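Local atomic coordinates of putative pyridoxal phosphate-dependent transferase (Clostridium difficile, PDB entry 4DQ6), a protein that binds pyridoxal-5'-phosphate and belongs to the class I and II aminotransferase family of PLP-dependent enzymes, assembled here from two copies of the chain. Residues 19-24 against 34-39; 115-120 against 134-139; 151-156 against 187-192. One frame throughout, in Å; residues are numbered along the deposited sequence. Where two conformers were deposited one is given.

Contact 1: 19-24 against 34-39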
loop_
_atom_site.group_PDB
_atom_site.type_symbol
_atom_site.label_atom_id
_atom_site.label_comp_id
_atom_site.label_asym_id
_atom_site.label_seq_id
_atom_site.Cartn_x
_atom_site.Cartn_y
_atom_site.Cartn_z
ATOM N N SER A 19 13.801 10.308 -5.330
ATOM C CA SER A 19 14.411 9.496 -4.317
ATOM C C SER A 19 14.407 10.228 -2.980
ATOM O O SER A 19 14.916 11.336 -2.891
ATOM C CB SER A 19 15.877 9.223 -4.674
ATOM O OG SER A 19 16.600 8.693 -3.550
ATOM N N SER A 20 13.813 9.632 -1.958
ATOM C CA SER A 20 13.865 10.251 -0.630
ATOM C C SER A 20 15.304 10.374 -0.088
ATOM O O SER A 20 15.658 11.381 0.484
ATOM C CB SER A 20 12.990 9.514 0.351
ATOM O OG SER A 20 13.397 8.180 0.486
ATOM N N LYS A 21 16.136 9.380 -0.404
ATOM C CA LYS A 21 17.540 9.423 -0.011
ATOM C C LYS A 21 18.242 10.706 -0.531
ATOM O O LYS A 21 19.019 11.358 0.189
ATOM C CB LYS A 21 18.257 8.172 -0.522
ATOM C CG LYS A 21 19.712 8.020 -0.066
ATOM C CD LYS A 21 20.291 6.723 -0.697
ATOM C CE LYS A 21 21.652 6.312 -0.147
ATOM N NZ LYS A 21 22.122 5.036 -0.808
ATOM N N TRP A 22 17.977 11.042 -1.777
ATOM C CA TRP A 22 18.591 12.220 -2.412
ATOM C C TRP A 22 17.833 13.519 -2.270
ATOM O O TRP A 22 18.424 14.598 -2.469
ATOM C CB TRP A 22 18.820 11.909 -3.886
ATOM C CG TRP A 22 19.957 10.964 -4.107
ATOM C CD1 TRP A 22 19.972 9.569 -4.040
ATOM C CD2 TRP A 22 21.335 11.331 -4.385
ATOM N NE1 TRP A 22 21.243 9.074 -4.291
ATOM C CE2 TRP A 22 22.083 10.086 -4.519
ATOM C CE3 TRP A 22 22.008 12.539 -4.529
ATOM C CZ2 TRP A 22 23.431 10.074 -4.797
ATOM C CZ3 TRP A 22 23.387 12.508 -4.768
ATOM C CH2 TRP A 22 24.076 11.295 -4.881
ATOM N N SER A 23 16.549 13.458 -1.906
ATOM C CA SER A 23 15.624 14.593 -1.947
ATOM C C SER A 23 15.014 15.041 -0.622
ATOM O O SER A 23 14.478 16.132 -0.546
ATOM C CB SER A 23 14.469 14.257 -2.891
ATOM O OG SER A 23 15.013 14.119 -4.188
ATOM N N GLU A 24 15.065 14.204 0.399
ATOM C CA GLU A 24 14.490 14.518 1.715
ATOM C C GLU A 24 15.512 14.833 2.816
ATOM O O GLU A 24 15.192 14.843 4.010
ATOM C CB GLU A 24 13.579 13.363 2.194
ATOM C CG GLU A 24 12.293 13.363 1.441
ATOM C CD GLU A 24 11.275 12.277 1.844
ATOM O OE1 GLU A 24 11.348 11.702 2.959
ATOM O OE2 GLU A 24 10.377 12.030 1.019
ATOM N N LEU A 34 23.999 17.608 0.493
ATOM C CA LEU A 34 24.823 16.638 1.178
ATOM C C LEU A 34 25.006 15.382 0.318
ATOM O O LEU A 34 24.180 15.076 -0.495
ATOM C CB LEU A 34 24.159 16.243 2.497
ATOM C CG LEU A 34 23.859 17.398 3.429
ATOM C CD1 LEU A 34 23.000 16.808 4.536
ATOM C CD2 LEU A 34 25.129 18.013 3.965
ATOM N N LEU A 35 26.093 14.646 0.552
ATOM C CA LEU A 35 26.311 13.341 -0.068
ATOM C C LEU A 35 25.529 12.336 0.807
ATOM O O LEU A 35 25.846 12.189 1.967
ATOM C CB LEU A 35 27.800 12.971 -0.070
ATOM C CG LEU A 35 28.268 11.696 -0.814
ATOM C CD1 LEU A 35 29.724 11.807 -1.266
ATOM C CD2 LEU A 35 28.143 10.464 0.052
ATOM N N PRO A 36 24.548 11.642 0.232
ATOM C CA PRO A 36 23.670 10.814 1.086
ATOM C C PRO A 36 24.198 9.400 1.308
ATOM O O PRO A 36 24.425 8.646 0.365
ATOM C CB PRO A 36 22.365 10.790 0.276
ATOM C CG PRO A 36 22.841 10.855 -1.117
ATOM C CD PRO A 36 24.016 11.773 -1.133
ATOM N N MET A 37 24.339 9.011 2.568
ATOM C CA MET A 37 24.741 7.664 2.919
ATOM C C MET A 37 23.879 7.152 4.061
ATOM O O MET A 37 24.378 6.411 4.949
ATOM C CB MET A 37 26.210 7.652 3.373
ATOM C CG MET A 37 27.195 8.234 2.374
ATOM S SD MET A 37 27.456 7.256 0.883
ATOM C CE MET A 37 28.523 5.928 1.490
ATOM N N TRP A 38 22.624 7.539 4.036
ATOM C CA TRP A 38 21.786 7.380 5.231
ATOM C C TRP A 38 20.739 6.322 4.979
ATOM O O TRP A 38 20.965 5.126 5.255
ATOM C CB TRP A 38 21.271 8.765 5.708
ATOM C CG TRP A 38 20.391 9.529 4.718
ATOM C CD1 TRP A 38 20.729 10.025 3.446
ATOM C CD2 TRP A 38 19.013 9.961 4.934
ATOM N NE1 TRP A 38 19.667 10.656 2.876
ATOM C CE2 TRP A 38 18.613 10.673 3.731
ATOM C CE3 TRP A 38 18.079 9.808 5.971
ATOM C CZ2 TRP A 38 17.354 11.211 3.573
ATOM C CZ3 TRP A 38 16.802 10.343 5.795
ATOM C CH2 TRP A 38 16.451 11.062 4.629
ATOM N N VAL A 39 19.623 6.705 4.371
ATOM C CA VAL A 39 18.497 5.792 4.068
ATOM C C VAL A 39 18.967 4.476 3.445
ATOM O O VAL A 39 19.746 4.486 2.464
ATOM C CB VAL A 39 17.556 6.521 3.060
ATOM C CG1 VAL A 39 16.752 5.531 2.177
ATOM C CG2 VAL A 39 16.677 7.526 3.800
#

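Contact 2: 115-120 against 134-139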
loop_
_atom_site.group_PDB
_atom_site.type_symbol
_atom_site.label_atom_id
_atom_site.label_comp_id
_atom_site.label_asym_id
_atom_site.label_seq_id
_atom_site.Cartn_x
_atom_site.Cartn_y
_atom_site.Cartn_z
ATOM N N ASP A 115 -0.163 -3.505 26.929
ATOM C CA ASP A 115 0.621 -4.748 27.043
ATOM C C ASP A 115 2.073 -4.405 26.714
ATOM O O ASP A 115 2.357 -3.470 25.912
ATOM C CB ASP A 115 0.154 -5.851 26.072
ATOM C CG ASP A 115 -1.041 -6.602 26.551
ATOM O OD1 ASP A 115 -1.448 -6.416 27.722
ATOM O OD2 ASP A 115 -1.605 -7.416 25.819
ATOM N N LYS A 116 2.969 -5.167 27.337
ATOM C CA LYS A 116 4.412 -4.992 27.164
ATOM C C LYS A 116 4.957 -5.793 25.967
ATOM O O LYS A 116 4.558 -6.936 25.768
ATOM C CB LYS A 116 5.158 -5.386 28.441
ATOM C CG LYS A 116 4.968 -4.444 29.618
ATOM C CD LYS A 116 5.484 -5.118 30.883
ATOM C CE LYS A 116 5.357 -4.217 32.091
ATOM N NZ LYS A 116 4.004 -4.352 32.686
ATOM N N ILE A 117 5.837 -5.148 25.185
ATOM C CA ILE A 117 6.486 -5.688 23.994
ATOM C C ILE A 117 7.957 -5.319 24.133
ATOM O O ILE A 117 8.305 -4.148 24.398
ATOM C CB ILE A 117 5.890 -5.063 22.717
ATOM C CG1 ILE A 117 4.393 -5.419 22.570
ATOM C CG2 ILE A 117 6.732 -5.513 21.520
ATOM C CD1 ILE A 117 3.687 -4.797 21.377
ATOM N N MET A 118 8.808 -6.319 23.908
ATOM C CA MET A 118 10.219 -6.192 24.122
ATOM C C MET A 118 10.969 -6.095 22.817
ATOM O O MET A 118 10.647 -6.823 21.840
ATOM C CB MET A 118 10.740 -7.382 24.952
ATOM C CG MET A 118 12.211 -7.337 25.235
ATOM S SD MET A 118 12.920 -8.667 26.252
ATOM C CE MET A 118 12.354 -8.223 27.872
ATOM N N ILE A 119 11.919 -5.149 22.799
ATOM C CA ILE A 119 12.889 -5.021 21.653
ATOM C C ILE A 119 14.316 -4.954 22.178
ATOM O O ILE A 119 14.519 -4.815 23.414
ATOM C CB ILE A 119 12.615 -3.802 20.737
ATOM C CG1 ILE A 119 12.947 -2.492 21.423
ATOM C CG2 ILE A 119 11.189 -3.828 20.138
ATOM C CD1 ILE A 119 12.821 -1.263 20.516
ATOM N N GLN A 120 15.340 -5.121 21.337
ATOM C CA GLN A 120 16.752 -4.969 21.720
ATOM C C GLN A 120 17.387 -3.792 20.995
ATOM O O GLN A 120 17.486 -3.791 19.751
ATOM C CB GLN A 120 17.543 -6.219 21.380
ATOM C CG GLN A 120 16.982 -7.515 21.933
ATOM C CD GLN A 120 17.649 -8.754 21.397
ATOM O OE1 GLN A 120 17.594 -9.043 20.199
ATOM N NE2 GLN A 120 18.291 -9.514 22.274
ATOM N N ASN A 134 1.129 2.328 18.730
ATOM C CA ASN A 134 0.006 1.444 19.059
ATOM C C ASN A 134 -0.411 1.406 20.530
ATOM O O ASN A 134 -1.198 0.552 20.856
ATOM C CB ASN A 134 0.307 0.014 18.616
ATOM C CG ASN A 134 0.079 -0.192 17.157
ATOM O OD1 ASN A 134 -1.065 -0.296 16.728
ATOM N ND2 ASN A 134 1.154 -0.268 16.399
ATOM N N ASN A 135 0.099 2.317 21.347
ATOM C CA ASN A 135 -0.264 2.425 22.766
ATOM C C ASN A 135 -0.037 1.110 23.488
ATOM O O ASN A 135 -0.828 0.683 24.350
ATOM C CB ASN A 135 -1.696 2.943 22.930
ATOM C CG ASN A 135 -1.906 4.255 22.194
ATOM O OD1 ASN A 135 -2.592 4.299 21.157
ATOM N ND2 ASN A 135 -1.211 5.305 22.644
ATOM N N ARG A 136 1.072 0.468 23.165
ATOM C CA ARG A 136 1.590 -0.605 23.968
ATOM C C ARG A 136 2.806 -0.065 24.699
ATOM O O ARG A 136 3.350 1.021 24.376
ATOM C CB ARG A 136 1.949 -1.838 23.125
ATOM C CG ARG A 136 0.815 -2.815 22.804
ATOM C CD ARG A 136 -0.403 -2.197 22.161
ATOM N NE ARG A 136 -1.405 -3.171 21.735
ATOM C CZ ARG A 136 -2.633 -2.856 21.339
ATOM N NH1 ARG A 136 -3.073 -1.594 21.375
ATOM N NH2 ARG A 136 -3.465 -3.816 20.988
ATOM N N GLU A 137 3.240 -0.807 25.706
ATOM C CA GLU A 137 4.356 -0.402 26.567
ATOM C C GLU A 137 5.649 -1.041 26.057
ATOM O O GLU A 137 5.750 -2.243 25.985
ATOM C CB GLU A 137 4.166 -0.844 28.012
ATOM C CG GLU A 137 5.314 -0.380 28.895
ATOM C CD GLU A 137 5.198 -0.700 30.388
ATOM O OE1 GLU A 137 4.130 -1.113 30.871
ATOM O OE2 GLU A 137 6.231 -0.539 31.089
ATOM N N LEU A 138 6.618 -0.209 25.735
ATOM C CA LEU A 138 7.889 -0.679 25.159
ATOM C C LEU A 138 8.836 -1.075 26.259
ATOM O O LEU A 138 9.116 -0.263 27.164
ATOM C CB LEU A 138 8.544 0.427 24.339
ATOM C CG LEU A 138 9.790 -0.030 23.549
ATOM C CD1 LEU A 138 9.513 -1.156 22.534
ATOM C CD2 LEU A 138 10.477 1.197 22.932
ATOM N N ILE A 139 9.340 -2.302 26.207
ATOM C CA ILE A 139 10.387 -2.770 27.162
ATOM C C ILE A 139 11.637 -2.969 26.303
ATOM O O ILE A 139 11.539 -3.542 25.214
ATOM C CB ILE A 139 10.011 -4.092 27.834
ATOM C CG1 ILE A 139 8.652 -3.975 28.569
ATOM C CG2 ILE A 139 11.139 -4.501 28.795
ATOM C CD1 ILE A 139 8.607 -2.914 29.621
#

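Contact 3: 151-156 against 187-192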
loop_
_atom_site.group_PDB
_atom_site.type_symbol
_atom_site.label_atom_id
_atom_site.label_comp_id
_atom_site.label_asym_id
_atom_site.label_seq_id
_atom_site.Cartn_x
_atom_site.Cartn_y
_atom_site.Cartn_z
ATOM N N TYR A 151 28.755 -7.175 19.537
ATOM C CA TYR A 151 27.477 -7.195 20.224
ATOM C C TYR A 151 26.937 -8.611 20.385
ATOM O O TYR A 151 26.993 -9.439 19.494
ATOM C CB TYR A 151 26.413 -6.381 19.488
ATOM C CG TYR A 151 26.649 -4.897 19.486
ATOM C CD1 TYR A 151 27.491 -4.313 18.545
ATOM C CD2 TYR A 151 26.146 -4.074 20.525
ATOM C CE1 TYR A 151 27.713 -2.950 18.535
ATOM C CE2 TYR A 151 26.352 -2.698 20.535
ATOM C CZ TYR A 151 27.157 -2.142 19.485
ATOM O OH TYR A 151 27.337 -0.787 19.555
ATOM N N ILE A 152 26.326 -8.866 21.538
ATOM C CA ILE A 152 25.546 -10.072 21.789
ATOM C C ILE A 152 24.232 -9.694 22.475
ATOM O O ILE A 152 24.066 -8.584 22.966
ATOM C CB ILE A 152 26.343 -11.147 22.614
ATOM C CG1 ILE A 152 26.640 -10.695 24.045
ATOM C CG2 ILE A 152 27.541 -11.601 21.709
ATOM C CD1 ILE A 152 27.144 -11.828 24.957
ATOM N N MET A 153 23.311 -10.620 22.431
ATOM C CA MET A 153 22.110 -10.505 23.312
ATOM C C MET A 153 22.422 -10.547 24.799
ATOM O O MET A 153 23.317 -11.287 25.268
ATOM C CB MET A 153 21.122 -11.574 22.926
ATOM C CG MET A 153 20.747 -11.573 21.437
ATOM S SD MET A 153 19.324 -12.651 21.162
ATOM C CE MET A 153 19.158 -12.508 19.385
ATOM N N ASP A 154 21.691 -9.730 25.575
ATOM C CA ASP A 154 21.850 -9.753 27.012
ATOM C C ASP A 154 20.770 -10.658 27.620
ATOM O O ASP A 154 19.706 -10.202 28.006
ATOM C CB ASP A 154 21.818 -8.354 27.595
ATOM C CG ASP A 154 22.224 -8.311 29.054
ATOM O OD1 ASP A 154 22.154 -9.372 29.733
ATOM O OD2 ASP A 154 22.632 -7.219 29.543
ATOM N N TYR A 155 21.074 -11.949 27.686
ATOM C CA TYR A 155 20.075 -12.950 28.005
ATOM C C TYR A 155 19.593 -12.797 29.434
ATOM O O TYR A 155 18.400 -13.028 29.687
ATOM C CB TYR A 155 20.616 -14.359 27.749
ATOM C CG TYR A 155 20.919 -14.650 26.301
ATOM C CD1 TYR A 155 19.888 -14.813 25.363
ATOM C CD2 TYR A 155 22.208 -14.710 25.876
ATOM C CE1 TYR A 155 20.153 -15.086 24.041
ATOM C CE2 TYR A 155 22.471 -14.990 24.546
ATOM C CZ TYR A 155 21.445 -15.135 23.652
ATOM O OH TYR A 155 21.722 -15.436 22.347
ATOM N N GLU A 156 20.496 -12.450 30.370
ATOM C CA GLU A 156 20.126 -12.164 31.748
ATOM C C GLU A 156 19.159 -10.987 31.790
ATOM O O GLU A 156 18.182 -11.023 32.533
ATOM C CB GLU A 156 21.377 -11.848 32.615
ATOM C CG GLU A 156 21.114 -11.655 34.105
ATOM C CD GLU A 156 22.369 -11.298 34.906
ATOM O OE1 GLU A 156 22.453 -11.684 36.089
ATOM O OE2 GLU A 156 23.265 -10.629 34.344
ATOM N N LYS A 187 18.584 -20.106 19.502
ATOM C CA LYS A 187 17.998 -21.124 20.410
ATOM C C LYS A 187 17.885 -20.605 21.808
ATOM O O LYS A 187 16.872 -20.811 22.457
ATOM C CB LYS A 187 18.882 -22.354 20.449
ATOM C CG LYS A 187 18.753 -23.200 19.210
ATOM C CD LYS A 187 19.829 -24.296 19.206
ATOM C CE LYS A 187 19.355 -25.497 18.412
ATOM N NZ LYS A 187 19.951 -26.729 19.006
ATOM N N LYS A 188 18.927 -19.933 22.283
ATOM C CA LYS A 188 18.852 -19.436 23.674
ATOM C C LYS A 188 17.716 -18.437 23.836
ATOM O O LYS A 188 16.952 -18.490 24.794
ATOM C CB LYS A 188 20.196 -18.873 24.097
ATOM C CG LYS A 188 20.309 -18.703 25.609
ATOM C CD LYS A 188 21.766 -18.491 25.980
ATOM C CE LYS A 188 21.907 -17.918 27.362
ATOM N NZ LYS A 188 21.705 -18.972 28.377
ATOM N N LEU A 189 17.534 -17.538 22.879
ATOM C CA LEU A 189 16.436 -16.567 22.916
ATOM C C LEU A 189 15.087 -17.257 22.817
ATOM O O LEU A 189 14.146 -16.919 23.526
ATOM C CB LEU A 189 16.566 -15.546 21.762
ATOM C CG LEU A 189 15.429 -14.546 21.532
ATOM C CD1 LEU A 189 15.261 -13.686 22.817
ATOM C CD2 LEU A 189 15.736 -13.817 20.171
ATOM N N GLY A 190 14.954 -18.181 21.874
ATOM C CA GLY A 190 13.654 -18.742 21.605
ATOM C C GLY A 190 13.212 -19.614 22.771
ATOM O O GLY A 190 12.033 -19.722 23.024
ATOM N N ASP A 191 14.177 -20.212 23.456
ATOM C CA ASP A 191 13.865 -21.000 24.656
ATOM C C ASP A 191 13.319 -20.128 25.749
ATOM O O ASP A 191 12.347 -20.505 26.422
ATOM C CB ASP A 191 15.118 -21.714 25.140
ATOM C CG ASP A 191 15.426 -22.933 24.335
ATOM O OD1 ASP A 191 14.553 -23.373 23.546
ATOM O OD2 ASP A 191 16.544 -23.487 24.517
ATOM N N ILE A 192 13.936 -18.977 25.961
ATOM C CA ILE A 192 13.413 -18.015 26.927
ATOM C C ILE A 192 11.969 -17.642 26.604
ATOM O O ILE A 192 11.082 -17.665 27.421
ATOM C CB ILE A 192 14.299 -16.743 26.995
ATOM C CG1 ILE A 192 15.661 -17.089 27.619
ATOM C CG2 ILE A 192 13.632 -15.658 27.838
ATOM C CD1 ILE A 192 16.666 -15.957 27.543
#

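Contact 1: 19-24 against 34-39
P36 lies over the indole of W22, its ring crossing that side chain at about a right angle. The proline CG sits 3.6 Å from the centroid of the six-membered ring of W22, 11° off the ring normal: a CH-pi contact over the face. W22 starts out away from 34-39, but CG beside its own backbone N (chi1 -74°) brings the indole back under the proline, and NE1 bonds to D43. W38 NE1 donates to K21 O at 2.9 Å, the oxygen lying near the ring plane and the N-H meeting a carbonyl lone pair. The K21 side chain runs extended between P36 and V39, its CB 4.0 Å from V39 CB, and carries NZ on to a salt bridge with D43 and a bond to D41 O. S19 is the N-cap: S19 OG accepts from W22 N at 3.2 Å. E24 meets R272 and T67 of the second subunit. V39 packs on Y65 of that subunit, its side chain about 8 Å from the bound pyridoxal-5'-phosphate, so the contact lies at the subunit interface near the cofactor. P36 of strand 35-36 packs on the short helix 20-23, and W38 in the loop after it adds one directed bond. NE1 of both tryptophans is engaged, which should limit the rotation of each indole, and D43 draws the polar ends of K21 and W22 to one carboxylate.

Contact 2: 115-120 against 134-139
D115 O receives E137 N at 2.8 Å, the first of four backbone bonds that zip strand 116-119 to strand 137-140 in parallel. E137 O then accepts from I117 N at 3.0 Å, I117 O from I139 N at 2.8 Å, and I139 O from I119 N at 2.9 Å, so odd-numbered residues serve this seam. K116 and M118 instead bond through their backbones to strand 165-171 on the other side. Three of these acceptors also have a CA-H...O partner: K116 CA approaches E137 O, L138 CA I117 O, and M118 CA lies 3.2 Å from I139 O. On one face, K116 and E137 run side by side, but NZ to OE1 is 3.7 Å, a long salt bridge; the aliphatic part of K116 packs on I139. On the face of I117 and L138, L138 CD1 meets I119 CG1 at 3.8 Å; at the end of the strands I117 CD1 rests on R136 CG. A bend at chi2 (54°) folds R136 back, its NH1 donating to N134 O at 2.9 Å while NH2 reaches T111 O. D115 is paired with K112. This is the parallel pairing of a beta-alpha-beta unit, whose helix 126-133 ends in a Schellman motif at N135. The chemistry implies that main-chain bonds set the register, while the lone charged pair across the strands adds at most a modest attraction.

Contact 3: 151-156 against 187-192
Y155 presents one ring face to K188, whose chain is laid obliquely across it. K188 CD stands over the ring centre, 3.8 Å from the centroid and 10° off the normal, a CH-pi contact; K188 CE comes closer to the rim, 3.5 Å from Y155 CD2. The bend at the end of the lysine (chi4 77°) leaves NZ 5.3 Å from the centroid, so any cation-pi attraction is weak and the methylenes do the packing. M153 CB lies near the opposite face, offset toward the rim, so the phenol is held between its own segment's methionine and the helix. Y155 CG lies beside the backbone N (chi1 -65°), which directs the ring toward 187-192, and its OH bonds to E185 O one turn earlier in that helix. Next to the ring, I192 CD1 approaches Y155 CD1 at 4.1 Å. M153 meets L189 at about a right angle: its CE is 3.7 Å from L189 CD2. The two segments are joined by side-chain packing, K188 on the exposed side and L189 and I192 buried. D154 N-caps helix 155-161, its OD1 accepting from D157 N. That helix packs by I158 against L189 and I192 of helix 183-195, and L189 reaches F168 and L170 of strand 165-171, so the contact joins the start of one helix to the middle of the other beside the central sheet.

How the contacts relate
Contacts 2 and 3 are neighbours, their centres 18 Å apart: Q120 NE2 packs on M153 CG, strand 165-171 touches both, and helix 155-161, part of contact 3, also lies against M118 and I139 of contact 2. Contact 2, at the 137-140 edge of the mixed sheet, rests on main-chain bonds. In contact 3 the start of helix 155-161 and the loop before it meet helix 183-195 through side chains, M153, L189 and I192 buried, Y155 partly and K188 exposed. Contacts 1 and 2 are partly buried, contact 3 more so. Contact 1, across the chain's centre from contact 3, joins a short helix to a strand of a two-stranded sheet and the loop after it, and touches the second subunit far more than contact 2.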